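Local coordinates for protein Tubulin/ftsz, gtpase (Methanosaeta thermophila, PDB 3ZID) that binds and probably hydrolyses GTP as an archaeal tubulin/FtsZ homologue of the CetZ family, thought to be involved in controlling cell shape, at residues A[243-246]-A[247-250]. Sequence-based numbering, arbitrary orientation.
Sequences SPSI and RAAI
With its chi1 at 167°, Ser245 places OG opposite its own backbone N and beside its carbonyl carbon, which brings the hydroxyl oxygen within bonding distance of Ala248 N, three residues on. There OG accepts from Ala248 N at 3.2 Å, and the N-H...O angle of 164° makes this a nearly straight capping bond. The backbone of Ser245 adds a second grip, since Ala249 N donates to Ser245 O at 2.8 Å. The serine thus takes up two consecutive amides near the start of the helix, one through its side chain and one through its carbonyl. Methyl CB of Ala248 packs alongside the hydroxyl, 3.6 Å from Ser245 OG. With the hydroxyl removed, as by an alanine here, the Ala248 amide would probably lose its side-chain acceptor and the start of the helix its cap.

On the buried flank, Ile250 N donates to Ile246 O at 2.6 Å, continuing the helical pattern. The two isoleucine side chains cross at a slant: CG2 of Ile246, anti to its backbone N, lies 3.8 Å from CD1 at the end of the Ile250 chain, whose chi2 is 172°. Ile277 of strand 270-279 touches both of them, while Ile289 and Ile293 of helix 286-296 meet Ile246 and Ile250 respectively. Arg247 is extended from CG to NE, and NE makes a long, weak ion pair with Glu292. Placed right before the helix, with OG accepting from Ala248 N, Ser245 is a serine N-cap, here opening helix 246-252 against the mixed sheet of the C-terminal domain in the tubulin/FtsZ fold.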
ATOM      1  N   SER A 243      -3.029  -0.416  31.017  1.00 48.62           N
ATOM      2  CA  SER A 243      -2.986  -1.817  30.609  1.00 42.07           C
ATOM      3  C   SER A 243      -1.891  -2.085  29.591  1.00 39.41           C
ATOM      4  O   SER A 243      -2.122  -1.990  28.383  1.00 39.71           O
ATOM      5  CB  SER A 243      -4.334  -2.249  30.050  1.00 46.64           C
ATOM      6  OG  SER A 243      -4.649  -1.498  28.898  1.00 60.97           O
ATOM      7  N   PRO A 244      -0.699  -2.437  30.078  1.00 36.54           N
ATOM      8  CA  PRO A 244       0.506  -2.713  29.288  1.00 32.81           C
ATOM      9  C   PRO A 244       0.615  -4.185  28.865  1.00 32.13           C
ATOM     10  O   PRO A 244       1.660  -4.602  28.366  1.00 32.37           O
ATOM     11  CB  PRO A 244       1.627  -2.363  30.256  1.00 25.27           C
ATOM     12  CG  PRO A 244       1.061  -2.764  31.589  1.00 28.09           C
ATOM     13  CD  PRO A 244      -0.415  -2.459  31.528  1.00 35.86           C
ATOM     14  N   SER A 245      -0.462  -4.945  29.047  1.00 25.44           N
ATOM     15  CA  SER A 245      -0.475  -6.375  28.746  1.00 31.41           C
ATOM     16  C   SER A 245       0.007  -6.675  27.323  1.00 30.26           C
ATOM     17  O   SER A 245      -0.615  -6.249  26.334  1.00 29.24           O
ATOM     18  CB  SER A 245      -1.910  -6.891  28.916  1.00 35.65           C
ATOM     19  OG  SER A 245      -2.085  -8.184  28.370  1.00 39.71           O
ATOM     20  N   ILE A 246       1.085  -7.453  27.228  1.00 26.29           N
ATOM     21  CA  ILE A 246       1.670  -7.802  25.933  1.00 31.69           C
ATOM     22  C   ILE A 246       0.728  -8.723  25.164  1.00 33.29           C
ATOM     23  O   ILE A 246       0.589  -8.610  23.956  1.00 31.37           O
ATOM     24  CB  ILE A 246       3.039  -8.479  26.082  1.00 30.23           C
ATOM     25  CG1 ILE A 246       4.014  -7.548  26.797  1.00 28.31           C
ATOM     26  CG2 ILE A 246       3.625  -8.819  24.714  1.00 32.85           C
ATOM     27  CD1 ILE A 246       4.444  -6.386  25.959  1.00 29.91           C
ATOM     28  N   ARG A 247       0.088  -9.633  25.880  1.00 35.05           N
ATOM     29  CA  ARG A 247      -0.892 -10.519  25.288  1.00 37.46           C
ATOM     30  C   ARG A 247      -1.974  -9.727  24.577  1.00 40.91           C
ATOM     31  O   ARG A 247      -2.311 -10.009  23.428  1.00 40.41           O
ATOM     32  CB  ARG A 247      -1.517 -11.382  26.377  1.00 40.73           C
ATOM     33  CG  ARG A 247      -2.764 -12.131  25.952  1.00 53.10           C
ATOM     34  CD  ARG A 247      -3.292 -12.948  27.119  1.00 62.84           C
ATOM     35  NE  ARG A 247      -4.260 -13.962  26.715  1.00 70.90           N
ATOM     36  CZ  ARG A 247      -4.606 -14.995  27.475  1.00 78.85           C
ATOM     37  NH1 ARG A 247      -4.052 -15.149  28.670  1.00 79.75           N
ATOM     38  NH2 ARG A 247      -5.501 -15.878  27.042  1.00 83.23           N
ATOM     39  N   ALA A 248      -2.513  -8.728  25.265  1.00 35.29           N
ATOM     40  CA  ALA A 248      -3.564  -7.918  24.685  1.00 33.29           C
ATOM     41  C   ALA A 248      -2.995  -7.075  23.560  1.00 28.89           C
ATOM     42  O   ALA A 248      -3.624  -6.908  22.518  1.00 28.67           O
ATOM     43  CB  ALA A 248      -4.226  -7.043  25.726  1.00 34.78           C
ATOM     44  N   ALA A 249      -1.802  -6.541  23.780  1.00 32.92           N
ATOM     45  CA  ALA A 249      -1.145  -5.760  22.754  1.00 29.44           C
ATOM     46  C   ALA A 249      -0.928  -6.624  21.504  1.00 30.94           C
ATOM     47  O   ALA A 249      -1.210  -6.164  20.419  1.00 24.04           O
ATOM     48  CB  ALA A 249       0.149  -5.151  23.260  1.00 29.90           C
ATOM     49  N   ILE A 250      -0.445  -7.864  21.645  1.00 30.24           N
ATOM     50  CA  ILE A 250      -0.238  -8.755  20.496  1.00 22.56           C
ATOM     51  C   ILE A 250      -1.531  -9.064  19.772  1.00 33.74           C
ATOM     52  O   ILE A 250      -1.600  -8.890  18.558  1.00 28.85           O
ATOM     53  CB  ILE A 250       0.465 -10.067  20.848  1.00 25.47           C
ATOM     54  CG1 ILE A 250       1.928  -9.786  21.168  1.00 25.39           C
ATOM     55  CG2 ILE A 250       0.377 -11.042  19.664  1.00 28.79           C
ATOM     56  CD1 ILE A 250       2.683 -10.988  21.707  1.00 30.26           C
TER